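Local coordinates for protein beta-galactosidase (Marinomonas sp. ef1, PDB 6Y2K) that catalyses the hydrolysis of terminal beta-D-galactose residues from beta-galactosides, as a cold-active, hexameric glycoside hydrolase of family GH42, at residues I27-V32 against Q64-I69; R16-A21 against L58-S63; G236-H241 against R309-E314; V349-W354 against A366-P371. All blocks are in the same frame, centred on the assembly; numbering follows the deposited sequence.

Interaction 1: I27-V32 against Q64-I69; sequences IGIQYV and QGLKVI
The phenol ring of Tyr31 lies against Lys67: CB of the lysine sits over one face, 4.0 Å from the ring centroid and 16° off the normal, a CH-pi contact displaced toward the rim. CG1 of Ile69 comes to the edge of the same ring, near its plane, 4.2 Å from Tyr31 CD2. With Tyr31 CG anti to the carbonyl carbon (chi1 -77°), the ring lies obliquely across the lysine chain, its OH 3.5 Å from Lys67 CD. The backbones beneath are neighbouring parallel strands, 29-34 and 67-71, the second and third of the eight in the TIM barrel. Lys67 N donates to Gln30 O, Val32 N to Lys67 O (2.9 Å) and Ile69 N to Val32 O, the alternating ladder expected of parallel pairing. On the opposite face of the sheet, toward helices 17-27 and 52-63, CG2 of Val32 meets CD1 of Leu66 at 4.1 Å. Gly65, with positive phi, ends helix 52-63 in a Schellman motif. One water donates to both Gly65 O (2.6 Å) and Gln30 O, giving the latter a second donor beside Lys67 N; another accepts from Lys67 NZ and, weakly, from Gln30 NE2.

Interaction 2: R16-A21 against L58-S63; sequences RWVEDA and LDILHS
Ile60 points at helix 17-27, sending CD1 to the Trp17 side chain and laying CG2 against Trp17 O, Val18 and Ala21. The CD1 methyl lies 4.0 Å from Trp17 CB and equally far from CE3, arriving at the edge of the indole near the ring plane; the two side chains cross at about a right angle. The other branch, CG2, is anti to the backbone N and comes to 3.7 Å from Trp17 O and 3.9 Å from Val18 CA, with Val18 CG2 and Ala21 CB close by. One turn on from Trp17, the small Ala21 also faces the partner helix, its CB 4.2 Å from Leu61 CD2. The short segments run 9.3 Å apart at a crossing angle of -36°, as neighbouring outer helices of the barrel. On the Ile60 helix, Ser63 OG donates to Ile60 O. Within segment 16-21, Arg16 NH2 makes a salt bridge to Asp20 OD1 (2.7 Å), meeting the syn side but 32° out of the carboxylate plane; Asp20 has further partners, among them Tyr7. The side-chain pairs across the contact are all apolar, so it rests on van der Waals packing and probably on hydrophobic burial, with no polar bond between the two segments.

Interaction 3: G236-H241 against R309-E314; sequences GRDLVH and RLWIME
Asp238 and Arg309 form a two-pronged salt bridge: NH1 donates to OD1 at 2.9 Å and NH2 to OD2 at 3.1 Å, an end-on grip with both bonds nearly straight at the hydrogen. It links strands 238-244 and 310-315, the fifth and seventh of the TIM barrel. They are not adjacent, strand 261-266 lying between them, so the side chains meet across the barrel interior. Both oxygens lie close to the guanidinium plane, yet the nitrogens approach them from above the carboxylate, whose plane stands 70° from that of the arginine. The grip is therefore straight at the donor side but twisted at the acceptor. Glu347 bridges to Arg309 NE and accepts from Trp311 NE1, so that Arg309 pairs with two carboxylates, which probably helps balance its charge.

Further along the strands the contact turns apolar. The indole of Trp311 passes Asp238 OD2 with CZ2 at 4.0 Å and presents CZ3 to Val240 CG1, the valine crossing it at about a right angle. Val240 CG1 lies between its own backbone N and carbonyl carbon (chi1 62°), directed at both Trp311 and Met313. Met313 bends at chi2 and chi3 to bring its methyl to the in-plane edge of the indole, and there CE meets Val240 tip to tip, 3.7 Å from CG1 and 4.1 Å from CG2.

Interaction 4: V349-W354 against A366-P371; sequences VSYFRW and AGLLRP
Trp354 and Leu369 form the tight part of this contact. Leu369 lies over one indole face, its CG 4.2 Å from the centroid of the six-membered ring and 20° off the normal, and its CD1 3.6 Å from CZ2, nearer the rim. The indole is turned to meet it by placing CG anti to the backbone N (chi1 162°), which folds the ring back toward the loop although the bond from CA to CB points away from segment 366-371. Leu368 packs beside it, using its two methyls separately: CD1 touches Trp354 at CE3, 4.1 Å away, and CD2 packs on Tyr351 CB at 3.7 Å. Each of these aromatic side chains crosses the leucine at about a right angle.

The segments lie where strand 348-352, the eighth and last of the TIM barrel, runs into the loop that leads to helix 377-395. A cis peptide bond precedes Arg353, and beyond it two backbone bonds tie the chain to the loop: Leu368 N to Arg353 O at 3.0 Å, in the carbonyl plane, and Leu369 N to Trp354 O at 2.9 Å. Gly367 comes close to the first of these carbonyls, its CA 3.0 Å from Arg353 O. The polar ends of the aromatics are held from outside, Trp354 NE1 by Asp20 and Tyr351 OH by Thr338.

Toward the partly exposed end the packing thins. Arg370 and Pro371 make no contact with segment 349-354 and turn to a second subunit, where both rest on its Leu510 and Arg370 has a long, weak ion pair with Glu524 of that subunit.

All four contacts belong to the TIM-barrel domain. Interactions 1 and 2, 10 Å apart between centres, have segments that alternate along the chain, each helix leading into its strand, and Leu66 N probably donates to Leu61 O (3.1 Å). Interaction 3 meets interaction 1 inside the barrel, where Ile69 CD1 packs 3.8 Å from Trp311 CZ3. Interactions 3 and 4 share a probable bond from Ser350 N to Ile312 O at 2.7 Å. Interaction 4 returns to interaction 2 through Trp354 NE1 and Asp20 OD1, 3.0 Å apart. TIM-barrel glycosidases have their active site at the C-terminal strand ends, so Glu314 and Phe352 probably lie near it; glycerol, probably from crystallisation, is about 4 Å from the Phe352 side chain.

Interaction 1: I27-V32 against Q64-I69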
# COMPACT_ATOMS: atom_id res chain seq x y z
N ILE A 27 -13.11 -44.98 -25.36
CA ILE A 27 -12.26 -44.07 -24.60
C ILE A 27 -11.09 -44.80 -23.92
O ILE A 27 -10.02 -44.23 -23.75
CB ILE A 27 -13.10 -43.24 -23.59
CG1 ILE A 27 -14.00 -42.26 -24.36
CG2 ILE A 27 -12.22 -42.48 -22.60
CD1 ILE A 27 -15.19 -41.75 -23.57
N GLY A 28 -11.29 -46.06 -23.56
CA GLY A 28 -10.31 -46.83 -22.78
C GLY A 28 -10.73 -47.11 -21.35
O GLY A 28 -9.92 -47.61 -20.56
N ILE A 29 -11.99 -46.81 -21.02
CA ILE A 29 -12.56 -47.12 -19.71
C ILE A 29 -12.66 -48.64 -19.55
O ILE A 29 -13.13 -49.32 -20.45
CB ILE A 29 -13.99 -46.52 -19.56
CG1 ILE A 29 -13.99 -44.99 -19.70
CG2 ILE A 29 -14.60 -46.91 -18.22
CD1 ILE A 29 -13.07 -44.26 -18.75
N GLN A 30 -12.21 -49.15 -18.40
CA GLN A 30 -12.27 -50.59 -18.09
C GLN A 30 -13.18 -50.95 -16.90
O GLN A 30 -13.60 -52.12 -16.80
CB GLN A 30 -10.86 -51.11 -17.82
CG GLN A 30 -9.94 -51.08 -19.04
CD GLN A 30 -8.57 -51.66 -18.75
OE1 GLN A 30 -7.58 -50.94 -18.63
NE2 GLN A 30 -8.52 -52.98 -18.62
N TYR A 31 -13.45 -49.99 -16.01
CA TYR A 31 -14.29 -50.19 -14.82
C TYR A 31 -15.43 -49.18 -14.80
O TYR A 31 -15.26 -48.03 -15.19
CB TYR A 31 -13.48 -50.04 -13.54
CG TYR A 31 -12.61 -51.22 -13.21
CD1 TYR A 31 -11.46 -51.47 -13.94
CD2 TYR A 31 -12.92 -52.07 -12.15
CE1 TYR A 31 -10.65 -52.55 -13.65
CE2 TYR A 31 -12.12 -53.15 -11.84
CZ TYR A 31 -10.98 -53.39 -12.60
OH TYR A 31 -10.16 -54.46 -12.31
N VAL A 32 -16.59 -49.61 -14.32
CA VAL A 32 -17.78 -48.76 -14.24
C VAL A 32 -18.48 -48.96 -12.90
O VAL A 32 -18.79 -50.10 -12.54
CB VAL A 32 -18.77 -49.07 -15.38
CG1 VAL A 32 -19.97 -48.13 -15.33
CG2 VAL A 32 -18.07 -48.99 -16.73
N GLN A 64 -19.55 -55.62 -23.21
CA GLN A 64 -18.49 -54.76 -23.73
C GLN A 64 -17.15 -54.93 -23.02
O GLN A 64 -16.22 -54.19 -23.29
CB GLN A 64 -18.94 -53.30 -23.68
CG GLN A 64 -20.17 -53.04 -24.53
CD GLN A 64 -19.94 -53.35 -26.00
OE1 GLN A 64 -18.88 -53.04 -26.55
NE2 GLN A 64 -20.93 -53.95 -26.64
N GLY A 65 -17.04 -55.93 -22.14
CA GLY A 65 -15.81 -56.20 -21.39
C GLY A 65 -15.55 -55.29 -20.21
O GLY A 65 -14.44 -55.27 -19.69
N LEU A 66 -16.57 -54.55 -19.76
CA LEU A 66 -16.43 -53.63 -18.62
C LEU A 66 -16.65 -54.36 -17.31
O LEU A 66 -17.62 -55.11 -17.17
CB LEU A 66 -17.41 -52.47 -18.75
CG LEU A 66 -17.21 -51.64 -20.03
CD1 LEU A 66 -18.43 -50.81 -20.36
CD2 LEU A 66 -15.96 -50.77 -19.90
N LYS A 67 -15.74 -54.14 -16.36
CA LYS A 67 -15.83 -54.70 -15.02
C LYS A 67 -16.59 -53.74 -14.13
O LYS A 67 -16.32 -52.54 -14.15
CB LYS A 67 -14.42 -54.91 -14.45
CG LYS A 67 -13.62 -56.00 -15.14
CD LYS A 67 -12.34 -56.29 -14.37
CE LYS A 67 -11.71 -57.60 -14.81
NZ LYS A 67 -11.43 -57.60 -16.27
N VAL A 68 -17.53 -54.25 -13.34
CA VAL A 68 -18.45 -53.39 -12.60
C VAL A 68 -18.11 -53.32 -11.11
O VAL A 68 -17.80 -54.34 -10.49
CB VAL A 68 -19.92 -53.82 -12.80
CG1 VAL A 68 -20.86 -52.99 -11.92
CG2 VAL A 68 -20.30 -53.66 -14.27
N ILE A 69 -18.16 -52.10 -10.57
CA ILE A 69 -18.10 -51.85 -9.14
C ILE A 69 -19.53 -51.55 -8.72
O ILE A 69 -20.09 -50.53 -9.12
CB ILE A 69 -17.21 -50.62 -8.80
CG1 ILE A 69 -15.78 -50.79 -9.33
CG2 ILE A 69 -17.19 -50.37 -7.29
CD1 ILE A 69 -15.04 -49.48 -9.56
O HOH W 1 -12.55 -54.15 -18.27
O HOH W 2 -10.11 -54.78 -17.32

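Interaction 2: R16-A21 against L58-S63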
# COMPACT_ATOMS: atom_id res chain seq x y z
N ARG A 16 -30.25 -45.64 -24.57
CA ARG A 16 -28.86 -45.14 -24.47
C ARG A 16 -27.83 -46.17 -24.02
O ARG A 16 -26.64 -45.97 -24.27
CB ARG A 16 -28.78 -43.95 -23.48
CG ARG A 16 -29.25 -42.61 -24.02
CD ARG A 16 -28.31 -42.03 -25.07
NE ARG A 16 -26.91 -42.03 -24.64
CZ ARG A 16 -25.87 -41.69 -25.39
NH1 ARG A 16 -26.05 -41.25 -26.64
NH2 ARG A 16 -24.65 -41.75 -24.88
N TRP A 17 -28.26 -47.24 -23.36
CA TRP A 17 -27.35 -48.08 -22.58
C TRP A 17 -26.25 -48.81 -23.38
O TRP A 17 -25.09 -48.86 -22.94
CB TRP A 17 -28.15 -49.10 -21.75
CG TRP A 17 -28.95 -48.49 -20.61
CD1 TRP A 17 -29.12 -47.16 -20.32
CD2 TRP A 17 -29.73 -49.21 -19.65
NE1 TRP A 17 -29.92 -47.02 -19.23
CE2 TRP A 17 -30.32 -48.25 -18.79
CE3 TRP A 17 -29.97 -50.57 -19.41
CZ2 TRP A 17 -31.14 -48.61 -17.71
CZ3 TRP A 17 -30.80 -50.93 -18.34
CH2 TRP A 17 -31.36 -49.95 -17.51
N VAL A 18 -26.60 -49.37 -24.53
CA VAL A 18 -25.61 -50.09 -25.34
C VAL A 18 -24.56 -49.10 -25.86
O VAL A 18 -23.36 -49.36 -25.77
CB VAL A 18 -26.23 -50.88 -26.51
CG1 VAL A 18 -25.15 -51.50 -27.40
CG2 VAL A 18 -27.15 -51.98 -25.99
N GLU A 19 -25.04 -47.98 -26.41
CA GLU A 19 -24.17 -46.90 -26.88
C GLU A 19 -23.23 -46.38 -25.77
O GLU A 19 -22.05 -46.15 -26.04
CB GLU A 19 -25.00 -45.74 -27.46
CG GLU A 19 -24.25 -44.43 -27.75
CD GLU A 19 -23.09 -44.60 -28.72
OE1 GLU A 19 -23.14 -45.53 -29.56
OE2 GLU A 19 -22.12 -43.79 -28.67
N ASP A 20 -23.75 -46.18 -24.56
CA ASP A 20 -22.94 -45.69 -23.44
C ASP A 20 -21.75 -46.62 -23.23
O ASP A 20 -20.61 -46.17 -23.15
CB ASP A 20 -23.74 -45.58 -22.12
CG ASP A 20 -24.67 -44.36 -22.06
OD1 ASP A 20 -24.38 -43.30 -22.66
OD2 ASP A 20 -25.70 -44.46 -21.36
N ALA A 21 -22.04 -47.92 -23.14
CA ALA A 21 -21.01 -48.92 -22.86
C ALA A 21 -19.96 -49.02 -23.98
O ALA A 21 -18.77 -49.16 -23.69
CB ALA A 21 -21.65 -50.28 -22.61
N LEU A 58 -26.13 -54.60 -16.01
CA LEU A 58 -24.92 -55.37 -15.75
C LEU A 58 -24.56 -56.27 -16.95
O LEU A 58 -23.39 -56.37 -17.31
CB LEU A 58 -25.05 -56.22 -14.49
CG LEU A 58 -25.17 -55.50 -13.14
CD1 LEU A 58 -25.42 -56.51 -12.03
CD2 LEU A 58 -23.92 -54.69 -12.84
N ASP A 59 -25.57 -56.88 -17.58
CA ASP A 59 -25.31 -57.71 -18.78
C ASP A 59 -24.75 -56.89 -19.95
O ASP A 59 -23.81 -57.33 -20.60
CB ASP A 59 -26.57 -58.50 -19.22
CG ASP A 59 -26.87 -59.69 -18.31
OD1 ASP A 59 -26.05 -60.06 -17.43
OD2 ASP A 59 -27.96 -60.28 -18.47
N ILE A 60 -25.30 -55.70 -20.19
CA ILE A 60 -24.82 -54.82 -21.26
C ILE A 60 -23.36 -54.40 -21.01
O ILE A 60 -22.52 -54.49 -21.92
CB ILE A 60 -25.75 -53.60 -21.47
CG1 ILE A 60 -27.06 -54.06 -22.13
CG2 ILE A 60 -25.08 -52.52 -22.33
CD1 ILE A 60 -28.20 -53.08 -22.02
N LEU A 61 -23.06 -53.98 -19.78
CA LEU A 61 -21.70 -53.59 -19.41
C LEU A 61 -20.72 -54.77 -19.55
O LEU A 61 -19.62 -54.61 -20.08
CB LEU A 61 -21.66 -53.03 -17.97
CG LEU A 61 -22.44 -51.73 -17.76
CD1 LEU A 61 -22.63 -51.44 -16.28
CD2 LEU A 61 -21.75 -50.56 -18.46
N HIS A 62 -21.14 -55.96 -19.10
CA HIS A 62 -20.33 -57.18 -19.26
C HIS A 62 -20.03 -57.51 -20.72
O HIS A 62 -18.91 -57.88 -21.06
CB HIS A 62 -21.01 -58.37 -18.60
CG HIS A 62 -20.15 -59.59 -18.52
ND1 HIS A 62 -18.96 -59.62 -17.82
CD2 HIS A 62 -20.30 -60.83 -19.04
CE1 HIS A 62 -18.41 -60.82 -17.92
NE2 HIS A 62 -19.21 -61.57 -18.66
N SER A 63 -21.03 -57.34 -21.59
CA SER A 63 -20.90 -57.66 -23.02
C SER A 63 -19.86 -56.80 -23.76
O SER A 63 -19.36 -57.20 -24.82
CB SER A 63 -22.25 -57.55 -23.72
OG SER A 63 -22.60 -56.19 -23.90

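Interaction 3: G236-H241 against R309-E314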
# COMPACT_ATOMS: atom_id res chain seq x y z
N GLY A 236 -14.17 -63.25 -3.47
CA GLY A 236 -13.31 -62.86 -4.58
C GLY A 236 -13.45 -61.43 -5.07
O GLY A 236 -12.59 -60.97 -5.82
N ARG A 237 -14.53 -60.74 -4.68
CA ARG A 237 -14.75 -59.35 -5.11
C ARG A 237 -14.01 -58.37 -4.18
O ARG A 237 -14.00 -58.56 -2.97
CB ARG A 237 -16.25 -59.02 -5.13
CG ARG A 237 -16.98 -59.45 -6.39
CD ARG A 237 -16.98 -60.96 -6.61
NE ARG A 237 -17.69 -61.30 -7.84
CZ ARG A 237 -17.90 -62.54 -8.28
NH1 ARG A 237 -18.57 -62.73 -9.42
NH2 ARG A 237 -17.47 -63.60 -7.59
N ASP A 238 -13.39 -57.34 -4.76
CA ASP A 238 -12.73 -56.29 -3.98
C ASP A 238 -13.76 -55.42 -3.28
O ASP A 238 -14.64 -54.86 -3.93
CB ASP A 238 -11.87 -55.39 -4.87
CG ASP A 238 -10.63 -56.08 -5.40
OD1 ASP A 238 -10.02 -56.89 -4.68
OD2 ASP A 238 -10.23 -55.75 -6.53
N LEU A 239 -13.67 -55.34 -1.96
CA LEU A 239 -14.56 -54.47 -1.18
C LEU A 239 -13.82 -53.15 -0.93
O LEU A 239 -12.67 -53.15 -0.48
CB LEU A 239 -14.96 -55.14 0.13
CG LEU A 239 -15.53 -56.57 -0.02
CD1 LEU A 239 -15.97 -57.12 1.32
CD2 LEU A 239 -16.68 -56.60 -1.01
N VAL A 240 -14.50 -52.05 -1.23
CA VAL A 240 -13.91 -50.72 -1.25
C VAL A 240 -14.90 -49.73 -0.66
O VAL A 240 -16.12 -49.95 -0.70
CB VAL A 240 -13.48 -50.33 -2.69
CG1 VAL A 240 -14.67 -50.27 -3.65
CG2 VAL A 240 -12.70 -49.02 -2.73
N HIS A 241 -14.37 -48.64 -0.10
CA HIS A 241 -15.17 -47.47 0.21
C HIS A 241 -14.53 -46.23 -0.40
O HIS A 241 -13.31 -46.20 -0.63
CB HIS A 241 -15.38 -47.29 1.72
CG HIS A 241 -16.35 -46.20 2.03
ND1 HIS A 241 -17.70 -46.33 1.82
CD2 HIS A 241 -16.15 -44.91 2.41
CE1 HIS A 241 -18.30 -45.18 2.10
NE2 HIS A 241 -17.38 -44.31 2.45
N ARG A 309 -3.14 -50.69 -1.51
CA ARG A 309 -4.10 -50.63 -2.62
C ARG A 309 -4.94 -49.34 -2.62
O ARG A 309 -5.77 -49.11 -1.72
CB ARG A 309 -5.00 -51.85 -2.58
CG ARG A 309 -4.22 -53.16 -2.74
CD ARG A 309 -5.14 -54.32 -3.07
NE ARG A 309 -5.81 -54.14 -4.35
CZ ARG A 309 -6.89 -54.81 -4.76
NH1 ARG A 309 -7.46 -55.73 -3.97
NH2 ARG A 309 -7.41 -54.57 -5.95
N LEU A 310 -4.73 -48.52 -3.66
CA LEU A 310 -5.32 -47.20 -3.81
C LEU A 310 -6.06 -47.13 -5.13
O LEU A 310 -5.49 -47.49 -6.15
CB LEU A 310 -4.21 -46.14 -3.84
CG LEU A 310 -4.59 -44.69 -4.20
CD1 LEU A 310 -5.45 -44.08 -3.10
CD2 LEU A 310 -3.34 -43.85 -4.44
N TRP A 311 -7.31 -46.66 -5.10
CA TRP A 311 -8.05 -46.22 -6.28
C TRP A 311 -8.48 -44.77 -6.09
O TRP A 311 -8.55 -44.27 -4.96
CB TRP A 311 -9.34 -47.03 -6.50
CG TRP A 311 -9.21 -48.51 -6.77
CD1 TRP A 311 -8.07 -49.23 -6.96
CD2 TRP A 311 -10.29 -49.43 -6.90
NE1 TRP A 311 -8.37 -50.56 -7.18
CE2 TRP A 311 -9.74 -50.70 -7.16
CE3 TRP A 311 -11.68 -49.30 -6.82
CZ2 TRP A 311 -10.53 -51.85 -7.33
CZ3 TRP A 311 -12.48 -50.45 -7.00
CH2 TRP A 311 -11.89 -51.70 -7.26
N ILE A 312 -8.77 -44.09 -7.19
CA ILE A 312 -9.53 -42.85 -7.16
C ILE A 312 -10.90 -43.23 -7.72
O ILE A 312 -11.02 -43.51 -8.91
CB ILE A 312 -8.87 -41.72 -7.99
CG1 ILE A 312 -7.70 -41.08 -7.22
CG2 ILE A 312 -9.88 -40.60 -8.29
CD1 ILE A 312 -6.57 -42.01 -6.83
N MET A 313 -11.91 -43.29 -6.86
CA MET A 313 -13.27 -43.65 -7.28
C MET A 313 -13.96 -42.53 -8.03
O MET A 313 -14.77 -42.80 -8.91
CB MET A 313 -14.12 -44.04 -6.07
CG MET A 313 -15.46 -44.69 -6.42
SD MET A 313 -15.22 -46.30 -7.22
CE MET A 313 -14.87 -47.30 -5.79
N GLU A 314 -13.66 -41.28 -7.68
CA GLU A 314 -14.27 -40.10 -8.32
C GLU A 314 -13.21 -39.04 -8.62
O GLU A 314 -12.63 -38.46 -7.70
CB GLU A 314 -15.37 -39.49 -7.43
CG GLU A 314 -16.50 -40.44 -7.02
CD GLU A 314 -17.53 -39.80 -6.11
OE1 GLU A 314 -17.51 -38.57 -5.96
OE2 GLU A 314 -18.39 -40.54 -5.54

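Interaction 4: V349-W354 against A366-P371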
# COMPACT_ATOMS: atom_id res chain seq x y z
N VAL A 349 -8.15 -45.03 -11.84
CA VAL A 349 -8.69 -43.67 -11.72
C VAL A 349 -10.05 -43.63 -12.42
O VAL A 349 -10.13 -43.81 -13.64
CB VAL A 349 -7.74 -42.63 -12.35
CG1 VAL A 349 -8.41 -41.25 -12.45
CG2 VAL A 349 -6.46 -42.55 -11.53
N SER A 350 -11.10 -43.40 -11.64
CA SER A 350 -12.47 -43.39 -12.13
C SER A 350 -13.04 -41.97 -12.10
O SER A 350 -12.97 -41.30 -11.07
CB SER A 350 -13.33 -44.38 -11.32
OG SER A 350 -14.72 -44.17 -11.49
N TYR A 351 -13.59 -41.52 -13.22
CA TYR A 351 -14.17 -40.18 -13.31
C TYR A 351 -15.61 -40.17 -12.83
O TYR A 351 -16.21 -41.22 -12.58
CB TYR A 351 -14.09 -39.66 -14.74
CG TYR A 351 -12.69 -39.70 -15.33
CD1 TYR A 351 -11.75 -38.73 -15.02
CD2 TYR A 351 -12.32 -40.71 -16.21
CE1 TYR A 351 -10.48 -38.77 -15.55
CE2 TYR A 351 -11.05 -40.76 -16.75
CZ TYR A 351 -10.13 -39.79 -16.42
OH TYR A 351 -8.87 -39.83 -16.96
N PHE A 352 -16.18 -38.97 -12.70
CA PHE A 352 -17.56 -38.82 -12.25
C PHE A 352 -18.12 -37.45 -12.65
O PHE A 352 -17.58 -36.42 -12.26
CB PHE A 352 -17.65 -39.00 -10.74
CG PHE A 352 -18.95 -38.54 -10.15
CD1 PHE A 352 -19.24 -37.19 -10.03
CD2 PHE A 352 -19.89 -39.46 -9.71
CE1 PHE A 352 -20.43 -36.77 -9.49
CE2 PHE A 352 -21.09 -39.04 -9.16
CZ PHE A 352 -21.36 -37.69 -9.05
N ARG A 353 -19.20 -37.47 -13.42
CA ARG A 353 -19.81 -38.71 -13.86
C ARG A 353 -19.61 -38.93 -15.36
O ARG A 353 -18.92 -38.15 -16.02
CB ARG A 353 -21.30 -38.73 -13.52
CG ARG A 353 -21.93 -37.35 -13.44
CD ARG A 353 -23.31 -37.41 -12.80
NE ARG A 353 -24.26 -38.15 -13.62
CZ ARG A 353 -25.52 -38.40 -13.27
NH1 ARG A 353 -25.98 -37.97 -12.11
NH2 ARG A 353 -26.31 -39.09 -14.09
N TRP A 354 -20.23 -39.98 -15.89
CA TRP A 354 -20.12 -40.29 -17.31
C TRP A 354 -20.81 -39.23 -18.16
O TRP A 354 -20.27 -38.78 -19.17
CB TRP A 354 -20.72 -41.67 -17.60
CG TRP A 354 -21.03 -41.90 -19.05
CD1 TRP A 354 -22.27 -41.97 -19.61
CD2 TRP A 354 -20.09 -42.08 -20.11
NE1 TRP A 354 -22.16 -42.19 -20.96
CE2 TRP A 354 -20.83 -42.26 -21.30
CE3 TRP A 354 -18.70 -42.11 -20.18
CZ2 TRP A 354 -20.23 -42.46 -22.53
CZ3 TRP A 354 -18.10 -42.32 -21.41
CH2 TRP A 354 -18.86 -42.49 -22.57
N ALA A 366 -20.04 -31.25 -14.12
CA ALA A 366 -19.62 -31.80 -15.41
C ALA A 366 -19.40 -33.31 -15.40
O ALA A 366 -19.27 -33.94 -14.35
CB ALA A 366 -18.36 -31.09 -15.89
N GLY A 367 -19.38 -33.88 -16.60
CA GLY A 367 -19.02 -35.27 -16.80
C GLY A 367 -18.13 -35.41 -18.02
O GLY A 367 -17.71 -34.40 -18.59
N LEU A 368 -17.86 -36.65 -18.42
CA LEU A 368 -17.15 -36.91 -19.68
C LEU A 368 -17.98 -36.46 -20.87
O LEU A 368 -17.42 -36.05 -21.88
CB LEU A 368 -16.77 -38.38 -19.86
CG LEU A 368 -15.92 -39.13 -18.83
CD1 LEU A 368 -15.14 -40.27 -19.50
CD2 LEU A 368 -14.96 -38.23 -18.07
N LEU A 369 -19.31 -36.56 -20.75
CA LEU A 369 -20.26 -36.03 -21.72
C LEU A 369 -21.07 -34.88 -21.15
O LEU A 369 -21.29 -34.81 -19.94
CB LEU A 369 -21.25 -37.12 -22.15
CG LEU A 369 -20.69 -38.47 -22.63
CD1 LEU A 369 -21.83 -39.34 -23.14
CD2 LEU A 369 -19.62 -38.29 -23.69
N ARG A 370 -21.54 -34.01 -22.04
CA ARG A 370 -22.50 -32.95 -21.69
C ARG A 370 -23.90 -33.56 -21.53
O ARG A 370 -24.12 -34.72 -21.91
CB ARG A 370 -22.55 -31.90 -22.80
CG ARG A 370 -21.21 -31.26 -23.14
CD ARG A 370 -21.42 -30.03 -24.00
NE ARG A 370 -22.23 -30.25 -25.20
CZ ARG A 370 -21.91 -29.92 -26.46
NH1 ARG A 370 -20.74 -29.37 -26.78
NH2 ARG A 370 -22.80 -30.15 -27.43
N PRO A 371 -24.87 -32.78 -21.00
CA PRO A 371 -26.22 -33.34 -20.86
C PRO A 371 -26.87 -33.84 -22.17
O PRO A 371 -27.74 -34.72 -22.12
CB PRO A 371 -27.02 -32.18 -20.24
CG PRO A 371 -26.00 -31.37 -19.53
CD PRO A 371 -24.78 -31.43 -20.41